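Local coordinates for RTX-adhesin (Marinomonas primoryensis, PDB 5IRB), which helps bind its Antarctic bacterium to diatoms and ice as a giant cell-surface adhesin, this chain being a calcium-binding piece built of beta-sandwich domains in series, at residues P5-G17 / V30-S42; I222-A234 / D303-D313. One frame throughout, in Å; residues are numbered along the deposited sequence.

Interaction 1 of 2, residues P5-G17 / V30-S42. With CA (calcium ion), chain C.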
loop_
_atom_site.group_PDB
_atom_site.type_symbol
_atom_site.label_atom_id
_atom_site.label_comp_id
_atom_site.label_asym_id
_atom_site.label_seq_id
_atom_site.Cartn_x
_atom_site.Cartn_y
_atom_site.Cartn_z
ATOM N N PRO A 5 40.076 -47.303 -28.754
ATOM C CA PRO A 5 38.858 -46.716 -28.177
ATOM C C PRO A 5 38.491 -45.491 -28.998
ATOM O O PRO A 5 39.390 -44.792 -29.442
ATOM C CB PRO A 5 39.266 -46.305 -26.754
ATOM C CG PRO A 5 40.736 -46.510 -26.652
ATOM C CD PRO A 5 41.211 -47.334 -27.819
ATOM N N LEU A 6 37.219 -45.179 -29.162
ATOM C CA LEU A 6 36.895 -43.925 -29.834
ATOM C C LEU A 6 37.033 -42.736 -28.891
ATOM O O LEU A 6 36.643 -42.826 -27.730
ATOM C CB LEU A 6 35.487 -43.982 -30.426
ATOM C CG LEU A 6 35.274 -45.091 -31.449
ATOM C CD1 LEU A 6 33.804 -45.335 -31.720
ATOM C CD2 LEU A 6 36.045 -44.777 -32.724
ATOM N N LEU A 7 37.641 -41.656 -29.374
ATOM C CA LEU A 7 37.787 -40.437 -28.578
ATOM C C LEU A 7 36.664 -39.439 -28.942
ATOM O O LEU A 7 36.624 -38.907 -30.056
ATOM C CB LEU A 7 39.176 -39.830 -28.769
ATOM C CG LEU A 7 40.257 -40.884 -28.426
ATOM C CD1 LEU A 7 41.678 -40.349 -28.559
ATOM C CD2 LEU A 7 40.045 -41.535 -27.035
ATOM N N ILE A 8 35.731 -39.239 -28.016
ATOM C CA ILE A 8 34.621 -38.293 -28.212
ATOM C C ILE A 8 34.453 -37.257 -27.101
ATOM O O ILE A 8 34.986 -37.400 -26.002
ATOM C CB ILE A 8 33.290 -39.044 -28.348
ATOM C CG1 ILE A 8 33.151 -40.020 -27.178
ATOM C CG2 ILE A 8 33.238 -39.807 -29.666
ATOM C CD1 ILE A 8 31.795 -40.626 -27.049
ATOM N N ASN A 9 33.687 -36.220 -27.418
ATOM C CA ASN A 9 33.395 -35.132 -26.504
ATOM C C ASN A 9 31.878 -34.940 -26.419
ATOM O O ASN A 9 31.199 -34.935 -27.439
ATOM C CB ASN A 9 34.086 -33.843 -26.961
ATOM C CG ASN A 9 34.098 -32.768 -25.883
ATOM O OD1 ASN A 9 34.963 -32.764 -25.007
ATOM N ND2 ASN A 9 33.137 -31.848 -25.945
ATOM N N LEU A 10 31.359 -34.751 -25.211
ATOM C CA LEU A 10 29.923 -34.637 -24.993
ATOM C C LEU A 10 29.580 -33.248 -24.468
ATOM O O LEU A 10 30.124 -32.815 -23.459
ATOM C CB LEU A 10 29.445 -35.682 -23.987
ATOM C CG LEU A 10 27.973 -35.661 -23.532
ATOM C CD1 LEU A 10 27.035 -35.889 -24.705
ATOM C CD2 LEU A 10 27.711 -36.677 -22.430
ATOM N N ASP A 11 28.698 -32.545 -25.170
ATOM C CA ASP A 11 28.250 -31.229 -24.727
ATOM C C ASP A 11 26.762 -31.214 -24.514
ATOM O O ASP A 11 26.009 -31.846 -25.261
ATOM C CB ASP A 11 28.602 -30.133 -25.730
ATOM C CG ASP A 11 30.043 -29.684 -25.631
ATOM O OD1 ASP A 11 30.373 -28.962 -24.659
ATOM O OD2 ASP A 11 30.840 -30.025 -26.529
ATOM N N ILE A 12 26.354 -30.457 -23.498
ATOM C CA ILE A 12 24.955 -30.212 -23.190
ATOM C C ILE A 12 24.686 -28.742 -23.479
ATOM O O ILE A 12 25.445 -27.877 -23.038
ATOM C CB ILE A 12 24.623 -30.550 -21.721
ATOM C CG1 ILE A 12 25.117 -31.965 -21.374
ATOM C CG2 ILE A 12 23.132 -30.387 -21.439
ATOM C CD1 ILE A 12 25.436 -32.166 -19.897
ATOM N N ASP A 13 23.649 -28.460 -24.262
ATOM C CA ASP A 13 23.254 -27.076 -24.530
ATOM C C ASP A 13 22.689 -26.438 -23.265
ATOM O O ASP A 13 22.193 -27.153 -22.391
ATOM C CB ASP A 13 22.211 -27.025 -25.650
ATOM C CG ASP A 13 22.727 -27.587 -26.954
ATOM O OD1 ASP A 13 23.889 -27.308 -27.309
ATOM O OD2 ASP A 13 21.981 -28.332 -27.619
ATOM N N PRO A 14 22.747 -25.096 -23.167
ATOM C CA PRO A 14 22.149 -24.385 -22.030
ATOM C C PRO A 14 20.711 -24.825 -21.793
ATOM O O PRO A 14 19.942 -24.938 -22.744
ATOM C CB PRO A 14 22.215 -22.922 -22.463
ATOM C CG PRO A 14 23.444 -22.870 -23.325
ATOM C CD PRO A 14 23.455 -24.176 -24.079
ATOM N N VAL A 15 20.369 -25.088 -20.537
ATOM C CA VAL A 15 19.052 -25.586 -20.190
ATOM C C VAL A 15 17.923 -24.598 -20.512
ATOM O O VAL A 15 17.916 -23.468 -20.008
ATOM C CB VAL A 15 19.005 -25.984 -18.713
ATOM C CG1 VAL A 15 17.593 -26.355 -18.315
ATOM C CG2 VAL A 15 19.979 -27.145 -18.461
ATOM N N THR A 16 16.986 -25.049 -21.351
ATOM C CA THR A 16 15.947 -24.219 -21.979
ATOM C C THR A 16 16.482 -22.976 -22.685
ATOM O O THR A 16 15.795 -21.952 -22.755
ATOM C CB THR A 16 14.891 -23.739 -20.955
ATOM O OG1 THR A 16 15.504 -22.857 -20.007
ATOM C CG2 THR A 16 14.276 -24.912 -20.233
ATOM N N GLY A 17 17.702 -23.052 -23.205
ATOM C CA GLY A 17 18.289 -21.913 -23.889
ATOM C C GLY A 17 18.847 -20.799 -23.012
ATOM O O GLY A 17 19.936 -20.292 -23.297
ATOM N N VAL A 30 10.536 -30.629 -19.975
ATOM C CA VAL A 30 11.571 -29.775 -20.540
ATOM C C VAL A 30 12.454 -30.596 -21.501
ATOM O O VAL A 30 12.758 -31.752 -21.225
ATOM C CB VAL A 30 12.416 -29.144 -19.414
ATOM C CG1 VAL A 30 13.639 -28.458 -19.970
ATOM C CG2 VAL A 30 11.556 -28.146 -18.583
ATOM N N THR A 31 12.846 -29.995 -22.621
ATOM C CA THR A 31 13.726 -30.628 -23.579
ATOM C C THR A 31 15.162 -30.175 -23.406
ATOM O O THR A 31 15.469 -28.989 -23.532
ATOM C CB THR A 31 13.272 -30.335 -25.003
ATOM O OG1 THR A 31 11.938 -30.822 -25.159
ATOM C CG2 THR A 31 14.189 -31.041 -26.012
ATOM N N LEU A 32 16.027 -31.126 -23.070
ATOM C CA LEU A 32 17.445 -30.872 -22.947
ATOM C C LEU A 32 18.096 -31.416 -24.207
ATOM O O LEU A 32 17.618 -32.388 -24.773
ATOM C CB LEU A 32 18.000 -31.557 -21.703
ATOM C CG LEU A 32 17.379 -31.156 -20.365
ATOM C CD1 LEU A 32 18.032 -31.907 -19.213
ATOM C CD2 LEU A 32 17.502 -29.653 -20.158
ATOM N N THR A 33 19.178 -30.786 -24.650
ATOM C CA THR A 33 19.747 -31.095 -25.949
ATOM C C THR A 33 21.252 -30.961 -25.859
ATOM O O THR A 33 21.766 -30.324 -24.941
ATOM C CB THR A 33 19.237 -30.172 -27.080
ATOM O OG1 THR A 33 19.799 -28.868 -26.928
ATOM C CG2 THR A 33 17.710 -30.095 -27.124
ATOM N N GLY A 34 21.955 -31.562 -26.816
ATOM C CA GLY A 34 23.375 -31.354 -26.917
ATOM C C GLY A 34 23.944 -32.005 -28.151
ATOM O O GLY A 34 23.226 -32.331 -29.102
ATOM N N VAL A 35 25.255 -32.198 -28.127
ATOM C CA VAL A 35 25.976 -32.740 -29.267
ATOM C C VAL A 35 27.054 -33.689 -28.759
ATOM O O VAL A 35 27.558 -33.531 -27.638
ATOM C CB VAL A 35 26.608 -31.642 -30.137
ATOM C CG1 VAL A 35 25.543 -30.820 -30.821
ATOM C CG2 VAL A 35 27.527 -30.755 -29.308
ATOM N N VAL A 36 27.383 -34.680 -29.578
ATOM C CA VAL A 36 28.531 -35.548 -29.344
ATOM C C VAL A 36 29.499 -35.265 -30.489
ATOM O O VAL A 36 29.117 -35.320 -31.639
ATOM C CB VAL A 36 28.157 -37.046 -29.313
ATOM C CG1 VAL A 36 29.405 -37.914 -29.085
ATOM C CG2 VAL A 36 27.075 -37.334 -28.270
ATOM N N ASN A 37 30.745 -34.955 -30.187
ATOM C CA ASN A 37 31.706 -34.602 -31.213
ATOM C C ASN A 37 32.892 -35.526 -31.150
ATOM O O ASN A 37 33.043 -36.249 -30.178
ATOM C CB ASN A 37 32.206 -33.177 -30.967
ATOM C CG ASN A 37 31.231 -32.131 -31.411
ATOM O OD1 ASN A 37 30.791 -31.265 -30.635
ATOM N ND2 ASN A 37 30.871 -32.200 -32.676
ATOM N N GLY A 38 33.838 -35.416 -32.073
ATOM C CA GLY A 38 35.030 -36.212 -31.944
ATOM C C GLY A 38 35.112 -37.197 -33.074
ATOM O O GLY A 38 34.751 -36.850 -34.183
ATOM N N ASP A 39 35.587 -38.392 -32.793
ATOM C CA ASP A 39 35.591 -39.474 -33.785
ATOM C C ASP A 39 34.208 -39.753 -34.374
ATOM O O ASP A 39 33.182 -39.593 -33.707
ATOM C CB ASP A 39 36.107 -40.758 -33.170
ATOM C CG ASP A 39 37.590 -40.785 -33.090
ATOM O OD1 ASP A 39 38.223 -40.247 -34.005
ATOM O OD2 ASP A 39 38.125 -41.378 -32.131
ATOM N N VAL A 40 34.212 -40.209 -35.618
ATOM C CA VAL A 40 33.020 -40.644 -36.326
ATOM C C VAL A 40 32.403 -41.884 -35.652
ATOM O O VAL A 40 33.116 -42.722 -35.100
ATOM C CB VAL A 40 33.385 -40.965 -37.797
ATOM C CG1 VAL A 40 32.213 -41.602 -38.514
ATOM C CG2 VAL A 40 33.846 -39.697 -38.523
ATOM N N PHE A 41 31.081 -41.964 -35.633
ATOM C CA PHE A 41 30.390 -43.096 -35.026
ATOM C C PHE A 41 29.038 -43.286 -35.721
ATOM O O PHE A 41 28.571 -42.382 -36.417
ATOM C CB PHE A 41 30.270 -42.907 -33.505
ATOM C CG PHE A 41 29.550 -41.650 -33.084
ATOM C CD1 PHE A 41 28.172 -41.616 -33.010
ATOM C CD2 PHE A 41 30.259 -40.494 -32.787
ATOM C CE1 PHE A 41 27.503 -40.446 -32.598
ATOM C CE2 PHE A 41 29.602 -39.324 -32.395
ATOM C CZ PHE A 41 28.216 -39.305 -32.308
ATOM N N SER A 42 28.428 -44.462 -35.580
ATOM C CA SER A 42 27.174 -44.722 -36.279
ATOM C C SER A 42 25.952 -44.807 -35.363
ATOM O O SER A 42 24.817 -44.798 -35.845
ATOM C CB SER A 42 27.303 -46.010 -37.116
ATOM O OG SER A 42 27.706 -47.117 -36.322
HETATM CA CA CA C . 13.999 -20.904 -19.226
HETATM O O HOH W 1 19.794 -28.647 -22.813
HETATM O O HOH W 2 21.667 -30.034 -30.110
HETATM O O HOH W 3 17.315 -27.188 -23.282
HETATM O O HOH W 4 13.872 -20.390 -21.659
HETATM O O HOH W 5 13.130 -18.619 -17.886
HETATM O O HOH W 6 12.100 -18.833 -19.812
#
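L10 and V36 face each other on the inner side of strands 8-12 and 30-38, two neighbouring antiparallel strands of a three-stranded sheet, whose short axes run at 157°. CG of L10 lies anti to its own nitrogen (chi1 175°), and this carries CD1 to within 3.8 Å of V36 CG2. I8 adds its CB to the same patch, 4.1 Å from V36 CG1. I8 and I12 turn to the opposing sheet and pack on strands 81-89 and 95-106, while L10 reaches W65 of strand 64-70. This is the tight part of the contact: the three-stranded sheet of a beta-sandwich closing on its five-stranded partner. Beyond the paired strands, V15 keeps the inner layer going, its CG1 3.8 Å from L32 CD2. At the I12-G34 pair the strands come close enough for a CA-H...O contact, G34 CA to D11 O at 3.1 Å.

The outer side is looser. N9 and N37 stand next to each other there with little side-chain contact, and between the side chains of V35 and D11, CG2 meets CB. Both pairs are nevertheless tied by backbone hydrogen bonds in each direction. D13 N still donates directly to T33 O (2.7 Å), and a water adds a link by donating to D13 OD2 and G34 O; the approach of T33 OG1 to D13 OD2 is too short to be trusted.

D39 grips L7 twice: its N donates to L7 O almost straight (178°), and its OD2 accepts from L7 N at 2.8 Å, on the anti side of the carboxylate. At the other end T16 CG2 rests against V30 CG1, and a water joins T16 N to T31 O. The chemistry thus implies an apolar inner face clamped by backbone bonds and finished by a carboxylate, beside a calcium, bound by T16 OG1, D18, V20 and E25, that probably orders the loop after the first strand.

Interaction 2 of 2, residues I222-A234 / D303-D313; sequences ITSDDVINASEAA and DTTGSSTHTVD. With CA (calcium ion), chain K; CA (calcium ion), chain E.
D226 and T309 share a calcium ion at the edge of a beta-sandwich domain, where short strand 227-228 pairs in parallel with the last strand. The D226 carboxylate is bidentate, OD1 and OD2 each 2.4 Å from the metal; T309 lends its carbonyl O, and four waters complete the shell. The carboxylate is aimed by I222 N, which donates to the anti lone pair of D226 OD1 at 2.8 Å.

A second calcium, across the same loop, is held by T223 OG1, D225 OD1, V227 O and both carboxylate oxygens of E232. D225 OD1 also accepts from V227 N in an Asx turn, and N229 with E232 forms a capping box that starts helix 230-234. The strands themselves are joined by I228 N to T311 O (2.9 Å) and D313 N to I228 O (2.7 Å), and weakly by T311 N to D226 O.

H310 fills the buried side of this pairing, its CG between backbone N and carbonyl carbon (chi1 62°), which turns the ring under I222. I222 CG2 lies over one face, 4.2 Å from the centroid (CH-pi); I228 CG1 is 3.8 Å from H310 CD2, and H310 NE2 is hydrogen-bonded to L282 O.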
loop_
_atom_site.group_PDB
_atom_site.type_symbol
_atom_site.label_atom_id
_atom_site.label_comp_id
_atom_site.label_asym_id
_atom_site.label_seq_id
_atom_site.Cartn_x
_atom_site.Cartn_y
_atom_site.Cartn_z
ATOM N N ILE A 222 -27.714 39.574 33.304
ATOM C CA ILE A 222 -27.081 40.783 32.800
ATOM C C ILE A 222 -27.103 41.820 33.908
ATOM O O ILE A 222 -28.133 42.445 34.162
ATOM C CB ILE A 222 -27.790 41.304 31.542
ATOM C CG1 ILE A 222 -27.976 40.169 30.522
ATOM C CG2 ILE A 222 -27.062 42.519 30.961
ATOM C CD1 ILE A 222 -26.716 39.424 30.183
ATOM N N THR A 223 -25.954 41.987 34.560
ATOM C CA THR A 223 -25.849 42.539 35.924
ATOM C C THR A 223 -26.650 41.665 36.907
ATOM O O THR A 223 -27.360 40.734 36.500
ATOM C CB THR A 223 -26.314 44.013 36.015
ATOM O OG1 THR A 223 -27.716 44.103 35.719
ATOM C CG2 THR A 223 -25.525 44.883 35.033
ATOM N N SER A 224 -26.531 41.957 38.202
ATOM C CA SER A 224 -27.025 41.033 39.234
ATOM C C SER A 224 -28.553 40.801 39.200
ATOM O O SER A 224 -29.034 39.713 39.538
ATOM C CB SER A 224 -26.604 41.526 40.618
ATOM O OG SER A 224 -26.648 42.932 40.661
ATOM N N ASP A 225 -29.312 41.816 38.808
ATOM C CA ASP A 225 -30.763 41.672 38.728
ATOM C C ASP A 225 -31.299 41.459 37.309
ATOM O O ASP A 225 -32.510 41.407 37.116
ATOM C CB ASP A 225 -31.441 42.899 39.361
ATOM C CG ASP A 225 -31.239 44.176 38.555
ATOM O OD1 ASP A 225 -30.642 44.159 37.456
ATOM O OD2 ASP A 225 -31.680 45.233 39.035
ATOM N N ASP A 226 -30.398 41.332 36.334
ATOM C CA ASP A 226 -30.758 40.994 34.955
ATOM C C ASP A 226 -31.538 42.155 34.315
ATOM O O ASP A 226 -32.318 41.963 33.378
ATOM C CB ASP A 226 -31.563 39.691 34.906
ATOM C CG ASP A 226 -31.498 39.005 33.562
ATOM O OD1 ASP A 226 -30.427 39.036 32.891
ATOM O OD2 ASP A 226 -32.531 38.416 33.178
ATOM N N VAL A 227 -31.291 43.363 34.822
ATOM C CA VAL A 227 -31.918 44.592 34.329
ATOM C C VAL A 227 -30.870 45.696 34.130
ATOM O O VAL A 227 -30.088 45.976 35.033
ATOM C CB VAL A 227 -33.006 45.113 35.309
ATOM C CG1 VAL A 227 -33.664 46.392 34.769
ATOM C CG2 VAL A 227 -34.047 44.032 35.613
ATOM N N ILE A 228 -30.878 46.355 32.978
ATOM C CA ILE A 228 -29.954 47.463 32.728
ATOM C C ILE A 228 -30.567 48.786 33.183
ATOM O O ILE A 228 -31.577 49.211 32.634
ATOM C CB ILE A 228 -29.583 47.566 31.227
ATOM C CG1 ILE A 228 -28.788 46.328 30.778
ATOM C CG2 ILE A 228 -28.836 48.861 30.943
ATOM C CD1 ILE A 228 -27.386 46.257 31.332
ATOM N N ASN A 229 -29.966 49.440 34.177
ATOM C CA ASN A 229 -30.458 50.756 34.604
ATOM C C ASN A 229 -29.808 51.875 33.791
ATOM O O ASN A 229 -28.909 51.611 32.977
ATOM C CB ASN A 229 -30.230 50.961 36.121
ATOM C CG ASN A 229 -28.755 50.907 36.528
ATOM O OD1 ASN A 229 -27.876 51.348 35.794
ATOM N ND2 ASN A 229 -28.484 50.349 37.704
ATOM N N ALA A 230 -30.265 53.112 34.002
ATOM C CA ALA A 230 -29.687 54.277 33.323
ATOM C C ALA A 230 -28.170 54.320 33.529
ATOM O O ALA A 230 -27.386 54.553 32.599
ATOM C CB ALA A 230 -30.339 55.560 33.819
ATOM N N SER A 231 -27.771 54.070 34.767
ATOM C CA SER A 231 -26.379 54.129 35.172
ATOM C C SER A 231 -25.493 53.039 34.549
ATOM O O SER A 231 -24.411 53.326 34.034
ATOM C CB SER A 231 -26.320 54.061 36.702
ATOM O OG SER A 231 -25.090 53.531 37.148
ATOM N N GLU A 232 -25.955 51.790 34.609
ATOM C CA GLU A 232 -25.275 50.664 33.983
ATOM C C GLU A 232 -25.141 50.860 32.473
ATOM O O GLU A 232 -24.100 50.547 31.886
ATOM C CB GLU A 232 -26.016 49.349 34.284
ATOM C CG GLU A 232 -25.792 48.797 35.698
ATOM C CD GLU A 232 -26.870 47.816 36.143
ATOM O OE1 GLU A 232 -27.914 47.732 35.477
ATOM O OE2 GLU A 232 -26.677 47.133 37.165
ATOM N N ALA A 233 -26.199 51.384 31.857
ATOM C CA ALA A 233 -26.202 51.714 30.429
ATOM C C ALA A 233 -25.175 52.770 30.027
ATOM O O ALA A 233 -24.648 52.744 28.911
ATOM C CB ALA A 233 -27.577 52.169 30.011
ATOM N N ALA A 234 -24.886 53.683 30.945
ATOM C CA ALA A 234 -23.861 54.703 30.741
ATOM C C ALA A 234 -22.442 54.131 30.646
ATOM O O ALA A 234 -21.562 54.743 30.034
ATOM C CB ALA A 234 -23.941 55.744 31.859
ATOM N N ASP A 303 -20.160 24.836 16.386
ATOM C CA ASP A 303 -20.668 25.960 17.192
ATOM C C ASP A 303 -21.657 25.500 18.260
ATOM O O ASP A 303 -22.565 24.717 17.958
ATOM C CB ASP A 303 -21.331 27.009 16.287
ATOM C CG ASP A 303 -20.316 27.920 15.597
ATOM O OD1 ASP A 303 -19.115 27.837 15.945
ATOM O OD2 ASP A 303 -20.708 28.699 14.689
ATOM N N THR A 304 -21.479 25.985 19.495
ATOM C CA THR A 304 -22.407 25.727 20.575
ATOM C C THR A 304 -23.035 27.077 20.978
ATOM O O THR A 304 -22.325 28.078 21.177
ATOM C CB THR A 304 -21.718 25.096 21.807
ATOM O OG1 THR A 304 -21.047 23.892 21.438
ATOM C CG2 THR A 304 -22.738 24.784 22.901
ATOM N N THR A 305 -24.359 27.103 21.086
ATOM C CA THR A 305 -25.051 28.367 21.289
ATOM C C THR A 305 -25.811 28.391 22.622
ATOM O O THR A 305 -26.521 27.440 22.962
ATOM C CB THR A 305 -25.995 28.661 20.105
ATOM O OG1 THR A 305 -25.212 28.828 18.916
ATOM C CG2 THR A 305 -26.809 29.928 20.335
ATOM N N GLY A 306 -25.641 29.486 23.363
ATOM C CA GLY A 306 -26.481 29.806 24.511
ATOM C C GLY A 306 -27.164 31.151 24.286
ATOM O O GLY A 306 -26.586 32.078 23.710
ATOM N N SER A 307 -28.412 31.252 24.726
ATOM C CA SER A 307 -29.240 32.399 24.393
ATOM C C SER A 307 -29.581 33.177 25.668
ATOM O O SER A 307 -29.705 32.579 26.731
ATOM C CB SER A 307 -30.503 31.935 23.665
ATOM O OG SER A 307 -30.188 31.513 22.336
ATOM N N SER A 308 -29.682 34.503 25.571
ATOM C CA SER A 308 -29.861 35.351 26.743
ATOM C C SER A 308 -30.904 36.406 26.461
ATOM O O SER A 308 -31.028 36.864 25.332
ATOM C CB SER A 308 -28.562 36.042 27.161
ATOM O OG SER A 308 -28.773 36.872 28.297
ATOM N N THR A 309 -31.634 36.786 27.507
ATOM C CA THR A 309 -32.569 37.888 27.465
ATOM C C THR A 309 -32.395 38.735 28.715
ATOM O O THR A 309 -32.076 38.219 29.780
ATOM C CB THR A 309 -34.035 37.407 27.413
ATOM O OG1 THR A 309 -34.268 36.490 28.491
ATOM C CG2 THR A 309 -34.334 36.717 26.075
ATOM N N HIS A 310 -32.594 40.035 28.585
ATOM C CA HIS A 310 -32.656 40.900 29.760
ATOM C C HIS A 310 -33.625 42.036 29.494
ATOM O O HIS A 310 -34.092 42.202 28.372
ATOM C CB HIS A 310 -31.266 41.442 30.120
ATOM C CG HIS A 310 -30.660 42.292 29.063
ATOM N ND1 HIS A 310 -29.955 41.777 27.986
ATOM C CD2 HIS A 310 -30.648 43.647 28.878
ATOM C CE1 HIS A 310 -29.532 42.743 27.223
ATOM N NE2 HIS A 310 -29.949 43.901 27.730
ATOM N N THR A 311 -33.935 42.797 30.542
ATOM C CA THR A 311 -34.769 43.983 30.433
ATOM C C THR A 311 -33.988 45.263 30.765
ATOM O O THR A 311 -32.857 45.204 31.270
ATOM C CB THR A 311 -36.023 43.851 31.324
ATOM O OG1 THR A 311 -35.610 43.609 32.670
ATOM C CG2 THR A 311 -36.864 42.648 30.871
ATOM N N VAL A 312 -34.587 46.401 30.419
ATOM C CA VAL A 312 -33.950 47.723 30.460
ATOM C C VAL A 312 -34.814 48.762 31.181
ATOM O O VAL A 312 -36.003 48.906 30.880
ATOM C CB VAL A 312 -33.674 48.267 29.028
ATOM C CG1 VAL A 312 -33.081 49.665 29.070
ATOM C CG2 VAL A 312 -32.774 47.315 28.240
ATOM N N ASP A 313 -34.219 49.499 32.116
ATOM C CA ASP A 313 -34.948 50.554 32.809
ATOM C C ASP A 313 -34.038 51.717 33.222
ATOM O O ASP A 313 -33.918 52.719 32.503
ATOM C CB ASP A 313 -35.660 49.975 34.021
ATOM C CG ASP A 313 -36.579 50.972 34.671
ATOM O OD1 ASP A 313 -36.943 51.967 34.004
ATOM O OD2 ASP A 313 -36.956 50.742 35.838
HETATM CA CA CA K . -28.904 45.825 37.022
HETATM CA CA CA E . -31.267 37.131 31.637
HETATM O O HOH W 7 -30.268 47.409 38.075
HETATM O O HOH W 8 -34.957 40.895 33.350
HETATM O O HOH W 9 -28.915 36.832 30.757
HETATM O O HOH W 10 -31.032 35.194 30.039
HETATM O O HOH W 11 -33.491 36.120 31.224
HETATM O O HOH W 12 -30.761 35.525 33.543
#

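How the interactions relate
The two contacts lie in different sandwich domains on opposite sides of the chain's centre, with centres about 111 Å apart, and do not touch. Both are partly buried. Interaction 1 joins neighbouring antiparallel strands of a three-stranded sheet; backbone hydrogen bonds tie it, with aliphatic side chains on the inner, core-facing side and polar ones outside. Interaction 2 joins a brief parallel edge strand to the final strand of a five-stranded sheet, with H310, I222 and I228 as its buried side; it buries less surface, 450 against 839 Å², and one of its two calcium ions bridges the segments. A threonine-led calcium loop recurs: interaction 2 holds the whole motif, interaction 1 only its leading T16.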